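Local coordinates for sterol regulatory element-binding protein cleavage-activating protein (Schizosaccharomyces pombe, PDB 4YHC) that escorts the membrane-bound transcription factor sre1 for its processing when sterol or oxygen is low, here represented by its WD40 domain, at residues R276-I287 and E307-W318. The protein carries 9 engineered substitutions. Numbering follows the deposited sequence.
Sequences RFVNGQFRVSSI and ESNESYIILNKW. Engineered in segment 307-318: Ser308 (natural residue Cys).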
loop_
_atom_site.group_PDB
_atom_site.type_symbol
_atom_site.label_atom_id
_atom_site.label_comp_id
_atom_site.label_asym_id
_atom_site.label_seq_id
_atom_site.Cartn_x
_atom_site.Cartn_y
_atom_site.Cartn_z
ATOM N N ARG A 276 -13.202 2.623 12.834
ATOM C CA ARG A 276 -14.007 3.767 13.328
ATOM C C ARG A 276 -13.377 4.205 14.635
ATOM O O ARG A 276 -12.615 3.421 15.275
ATOM C CB ARG A 276 -15.493 3.417 13.452
ATOM C CG ARG A 276 -15.842 2.368 14.515
ATOM C CD ARG A 276 -15.649 0.959 14.033
ATOM N NE ARG A 276 -16.417 -0.021 14.798
ATOM C CZ ARG A 276 -16.376 -1.320 14.567
ATOM N NH1 ARG A 276 -15.588 -1.794 13.590
ATOM N NH2 ARG A 276 -17.127 -2.149 15.294
ATOM N N PHE A 277 -13.607 5.466 15.019
ATOM C CA PHE A 277 -12.975 6.003 16.193
ATOM C C PHE A 277 -14.116 6.443 17.093
ATOM O O PHE A 277 -14.997 7.234 16.645
ATOM C CB PHE A 277 -12.092 7.107 15.784
ATOM C CG PHE A 277 -11.299 7.698 16.882
ATOM C CD1 PHE A 277 -11.779 8.771 17.619
ATOM C CD2 PHE A 277 -10.039 7.260 17.143
ATOM C CE1 PHE A 277 -11.033 9.318 18.632
ATOM C CE2 PHE A 277 -9.304 7.778 18.161
ATOM C CZ PHE A 277 -9.797 8.860 18.882
ATOM N N VAL A 278 -14.184 5.848 18.282
ATOM C CA VAL A 278 -15.326 6.044 19.164
ATOM C C VAL A 278 -14.773 6.203 20.591
ATOM O O VAL A 278 -13.991 5.338 21.126
ATOM C CB VAL A 278 -16.328 4.895 19.173
ATOM C CG1 VAL A 278 -17.464 5.237 20.167
ATOM C CG2 VAL A 278 -16.951 4.586 17.812
ATOM N N ASN A 279 -15.109 7.357 21.166
ATOM C CA ASN A 279 -14.662 7.711 22.509
ATOM C C ASN A 279 -13.226 7.407 22.756
ATOM O O ASN A 279 -12.886 6.710 23.739
ATOM C CB ASN A 279 -15.520 6.943 23.528
ATOM C CG ASN A 279 -15.262 7.360 24.968
ATOM O OD1 ASN A 279 -14.678 8.420 25.257
ATOM N ND2 ASN A 279 -15.693 6.497 25.902
ATOM N N GLY A 280 -12.357 7.930 21.905
ATOM C CA GLY A 280 -10.915 7.806 22.136
ATOM C C GLY A 280 -10.310 6.473 21.715
ATOM O O GLY A 280 -9.125 6.300 21.774
ATOM N N GLN A 281 -11.124 5.614 21.150
ATOM C CA GLN A 281 -10.734 4.246 20.749
ATOM C C GLN A 281 -10.720 4.072 19.250
ATOM O O GLN A 281 -11.758 4.258 18.588
ATOM C CB GLN A 281 -11.773 3.226 21.247
ATOM C CG GLN A 281 -11.867 3.175 22.750
ATOM C CD GLN A 281 -12.864 2.195 23.260
ATOM O OE1 GLN A 281 -13.687 1.631 22.528
ATOM N NE2 GLN A 281 -12.834 2.019 24.549
ATOM N N PHE A 282 -9.583 3.659 18.710
ATOM C CA PHE A 282 -9.532 3.241 17.326
ATOM C C PHE A 282 -9.995 1.801 17.238
ATOM O O PHE A 282 -9.309 0.842 17.712
ATOM C CB PHE A 282 -8.171 3.483 16.748
ATOM C CG PHE A 282 -8.128 3.339 15.247
ATOM C CD1 PHE A 282 -8.105 2.116 14.670
ATOM C CD2 PHE A 282 -8.075 4.463 14.444
ATOM C CE1 PHE A 282 -8.122 1.976 13.288
ATOM C CE2 PHE A 282 -8.092 4.356 13.048
ATOM C CZ PHE A 282 -8.145 3.098 12.485
ATOM N N ARG A 283 -11.155 1.601 16.652
ATOM C CA ARG A 283 -11.762 0.271 16.612
ATOM C C ARG A 283 -11.772 -0.290 15.202
ATOM O O ARG A 283 -11.903 0.478 14.247
ATOM C CB ARG A 283 -13.168 0.263 17.143
ATOM C CG ARG A 283 -13.357 0.791 18.567
ATOM C CD ARG A 283 -14.853 0.821 18.853
ATOM N NE ARG A 283 -15.137 1.292 20.220
ATOM C CZ ARG A 283 -16.376 1.632 20.648
ATOM N NH1 ARG A 283 -17.440 1.463 19.874
ATOM N NH2 ARG A 283 -16.549 2.023 21.895
ATOM N N VAL A 284 -11.528 -1.602 15.095
ATOM C CA VAL A 284 -11.610 -2.356 13.848
ATOM C C VAL A 284 -12.350 -3.638 14.034
ATOM O O VAL A 284 -12.419 -4.173 15.152
ATOM C CB VAL A 284 -10.178 -2.658 13.267
ATOM C CG1 VAL A 284 -9.426 -1.366 13.111
ATOM C CG2 VAL A 284 -9.407 -3.656 14.150
ATOM N N SER A 285 -12.945 -4.152 12.965
ATOM C CA SER A 285 -13.645 -5.406 13.064
ATOM C C SER A 285 -12.689 -6.607 12.885
ATOM O O SER A 285 -13.053 -7.709 13.289
ATOM C CB SER A 285 -14.715 -5.544 11.976
ATOM O OG SER A 285 -15.727 -4.561 12.112
ATOM N N SER A 286 -11.523 -6.385 12.285
ATOM C CA SER A 286 -10.550 -7.487 11.932
ATOM C C SER A 286 -9.204 -6.952 11.571
ATOM O O SER A 286 -9.096 -5.747 11.260
ATOM C CB SER A 286 -11.010 -8.414 10.823
ATOM O OG SER A 286 -11.131 -7.788 9.553
ATOM N N ILE A 287 -8.168 -7.802 11.681
ATOM C CA ILE A 287 -6.819 -7.415 11.274
ATOM C C ILE A 287 -6.334 -8.540 10.389
ATOM O O ILE A 287 -6.513 -9.730 10.752
ATOM C CB ILE A 287 -5.884 -7.323 12.479
ATOM C CG1 ILE A 287 -6.501 -6.506 13.588
ATOM C CG2 ILE A 287 -4.508 -6.771 12.073
ATOM C CD1 ILE A 287 -5.667 -6.480 14.867
ATOM N N GLU A 307 -15.209 -10.834 12.880
ATOM C CA GLU A 307 -15.798 -10.019 11.817
ATOM C C GLU A 307 -16.815 -8.993 12.318
ATOM O O GLU A 307 -17.216 -9.013 13.483
ATOM C CB GLU A 307 -16.414 -10.899 10.726
ATOM C CG GLU A 307 -17.080 -10.128 9.595
ATOM C CD GLU A 307 -16.190 -9.048 9.008
ATOM O OE1 GLU A 307 -16.638 -8.356 8.072
ATOM O OE2 GLU A 307 -15.045 -8.890 9.479
ATOM N N SER A 308 -17.217 -8.100 11.416
ATOM C CA SER A 308 -18.132 -7.000 11.711
ATOM C C SER A 308 -19.310 -7.402 12.596
ATOM O O SER A 308 -19.195 -7.438 13.821
ATOM C CB SER A 308 -18.638 -6.378 10.402
ATOM O OG SER A 308 -19.859 -5.683 10.584
ATOM N N ASN A 309 -20.448 -7.686 11.973
ATOM C CA ASN A 309 -21.625 -8.094 12.720
ATOM C C ASN A 309 -21.264 -9.177 13.728
ATOM O O ASN A 309 -21.382 -10.369 13.444
ATOM C CB ASN A 309 -22.718 -8.591 11.777
ATOM C CG ASN A 309 -23.939 -9.095 12.518
ATOM O OD1 ASN A 309 -24.015 -9.006 13.743
ATOM N ND2 ASN A 309 -24.902 -9.629 11.777
ATOM N N GLU A 310 -20.817 -8.752 14.904
ATOM C CA GLU A 310 -20.386 -9.681 15.938
ATOM C C GLU A 310 -19.626 -8.952 17.034
ATOM O O GLU A 310 -20.106 -8.821 18.157
ATOM C CB GLU A 310 -19.490 -10.765 15.337
ATOM C CG GLU A 310 -20.173 -12.105 15.129
ATOM C CD GLU A 310 -19.542 -12.913 14.011
ATOM O OE1 GLU A 310 -19.771 -12.575 12.832
ATOM O OE2 GLU A 310 -18.818 -13.883 14.309
ATOM N N SER A 311 -18.430 -8.483 16.696
ATOM C CA SER A 311 -17.551 -7.864 17.673
ATOM C C SER A 311 -16.524 -6.952 17.011
ATOM O O SER A 311 -16.526 -6.782 15.795
ATOM C CB SER A 311 -16.825 -8.946 18.465
ATOM O OG SER A 311 -16.246 -9.893 17.587
ATOM N N TYR A 312 -15.648 -6.374 17.825
ATOM C CA TYR A 312 -14.587 -5.517 17.323
ATOM C C TYR A 312 -13.415 -5.576 18.225
ATOM O O TYR A 312 -13.496 -6.077 19.323
ATOM C CB TYR A 312 -15.080 -4.053 17.250
ATOM C CG TYR A 312 -15.471 -3.457 18.557
ATOM C CD1 TYR A 312 -14.560 -2.800 19.347
ATOM C CD2 TYR A 312 -16.803 -3.528 18.999
ATOM C CE1 TYR A 312 -14.922 -2.238 20.561
ATOM C CE2 TYR A 312 -17.193 -2.944 20.198
ATOM C CZ TYR A 312 -16.265 -2.324 20.970
ATOM O OH TYR A 312 -16.646 -1.774 22.148
ATOM N N ILE A 313 -12.337 -4.972 17.789
ATOM C CA ILE A 313 -11.091 -4.959 18.494
ATOM C C ILE A 313 -10.725 -3.555 18.644
ATOM O O ILE A 313 -10.807 -2.779 17.637
ATOM C CB ILE A 313 -10.079 -5.639 17.537
ATOM C CG1 ILE A 313 -10.503 -7.073 17.268
ATOM C CG2 ILE A 313 -8.650 -5.560 17.986
ATOM C CD1 ILE A 313 -9.917 -7.626 15.965
ATOM N N ILE A 314 -10.235 -3.183 19.824
ATOM C CA ILE A 314 -9.679 -1.901 20.038
ATOM C C ILE A 314 -8.193 -1.988 19.768
ATOM O O ILE A 314 -7.487 -2.577 20.576
ATOM C CB ILE A 314 -9.916 -1.421 21.496
ATOM C CG1 ILE A 314 -11.386 -1.182 21.753
ATOM C CG2 ILE A 314 -9.091 -0.189 21.818
ATOM C CD1 ILE A 314 -11.728 -1.149 23.241
ATOM N N LEU A 315 -7.730 -1.379 18.640
ATOM C CA LEU A 315 -6.344 -1.351 18.246
ATOM C C LEU A 315 -5.536 -0.334 18.947
ATOM O O LEU A 315 -4.363 -0.518 19.106
ATOM C CB LEU A 315 -6.162 -0.999 16.755
ATOM C CG LEU A 315 -6.184 -2.013 15.642
ATOM C CD1 LEU A 315 -5.632 -1.329 14.362
ATOM C CD2 LEU A 315 -5.452 -3.285 16.043
ATOM N N ASN A 316 -6.093 0.812 19.287
ATOM C CA ASN A 316 -5.302 1.791 19.960
ATOM C C ASN A 316 -6.245 2.799 20.656
ATOM O O ASN A 316 -7.447 2.774 20.408
ATOM C CB ASN A 316 -4.337 2.501 18.998
ATOM C CG ASN A 316 -3.238 3.239 19.705
ATOM O OD1 ASN A 316 -3.067 3.107 20.940
ATOM N ND2 ASN A 316 -2.470 4.037 18.947
ATOM N N LYS A 317 -5.705 3.590 21.567
ATOM C CA LYS A 317 -6.538 4.563 22.287
ATOM C C LYS A 317 -5.772 5.842 22.335
ATOM O O LYS A 317 -4.565 5.805 22.486
ATOM C CB LYS A 317 -6.898 4.104 23.721
ATOM C CG LYS A 317 -7.700 2.827 23.785
ATOM C CD LYS A 317 -8.523 2.652 25.039
ATOM C CE LYS A 317 -7.710 2.106 26.182
ATOM N NZ LYS A 317 -8.400 2.309 27.512
ATOM N N TRP A 318 -6.490 6.963 22.257
ATOM C CA TRP A 318 -5.922 8.260 22.368
ATOM C C TRP A 318 -5.148 8.431 23.696
ATOM O O TRP A 318 -4.006 8.950 23.716
ATOM C CB TRP A 318 -7.064 9.293 22.275
ATOM C CG TRP A 318 -6.587 10.670 22.000
ATOM C CD1 TRP A 318 -6.332 11.659 22.925
ATOM C CD2 TRP A 318 -6.260 11.228 20.725
ATOM N NE1 TRP A 318 -5.917 12.772 22.297
ATOM C CE2 TRP A 318 -5.827 12.547 20.954
ATOM C CE3 TRP A 318 -6.258 10.734 19.408
ATOM C CZ2 TRP A 318 -5.384 13.379 19.919
ATOM C CZ3 TRP A 318 -5.861 11.558 18.387
ATOM C CH2 TRP A 318 -5.424 12.871 18.640
HETATM O O HOH W 1 -17.423 -5.006 14.079
HETATM O O HOH W 2 -13.767 -8.941 15.705
#
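The guanidinium of Arg283 lies between Tyr312 and Val278: over one face sits Tyr312 OH, 3.7 Å above the plane, while Val278 CB covers the opposite face. At its edge, in plane, comes the amide of Gln281, whose OE1 accepts from both NE (2.7 Å) and NH2 of Arg283; the NE bond lies in the carbonyl plane, whereas NH2 reaches OE1 from above that plane. With guanidinium and phenol planes only 21° apart, the extended Arg283 chain runs over one face of the Tyr312 ring, CD coming 3.5 Å from CE1. Ile314 CG1 meets the edge of this ring in plane, and Ile314 CD1 packs on the Gln281 amide. With CG of Tyr312 between its own backbone N and carbonyl carbon (chi1 62°), the ring lies along the Arg283 chain; Tyr312 CB, placed by the backbone, touches Arg276 NH2. Asp331 pairs with both arginines and Asp329 with Arg283, so the two positive charges are probably well compensated. A leucine in place of Arg283 would probably leave Gln281 OE1 without its two donors, Asp329 without this charge partner and the phenol face less covered. Strands 281-284 and 311-317 are antiparallel neighbours in a branched sheet of the WD40 beta-propeller domain, where strand 281-292 also pairs with 269-278, and a classic beta bulge places Leu315 and Asn316 both opposite Phe282. Leu315 N donates to Phe282 O and Phe282 N to Asn316 O, while beyond the bulge Val284 and Ile313 exchange two backbone bonds. Leu315 CG rests 3.9 Å from Val284 CG2, and Leu315 CD2 presses tightly on Ile287 CD1 (3.4 Å). At the type I' turn, Trp318 N binds Gly280 O at 2.8 Å, and Phe277 CZ approaches Trp318 CE3 with the side chains crossing at about a right angle.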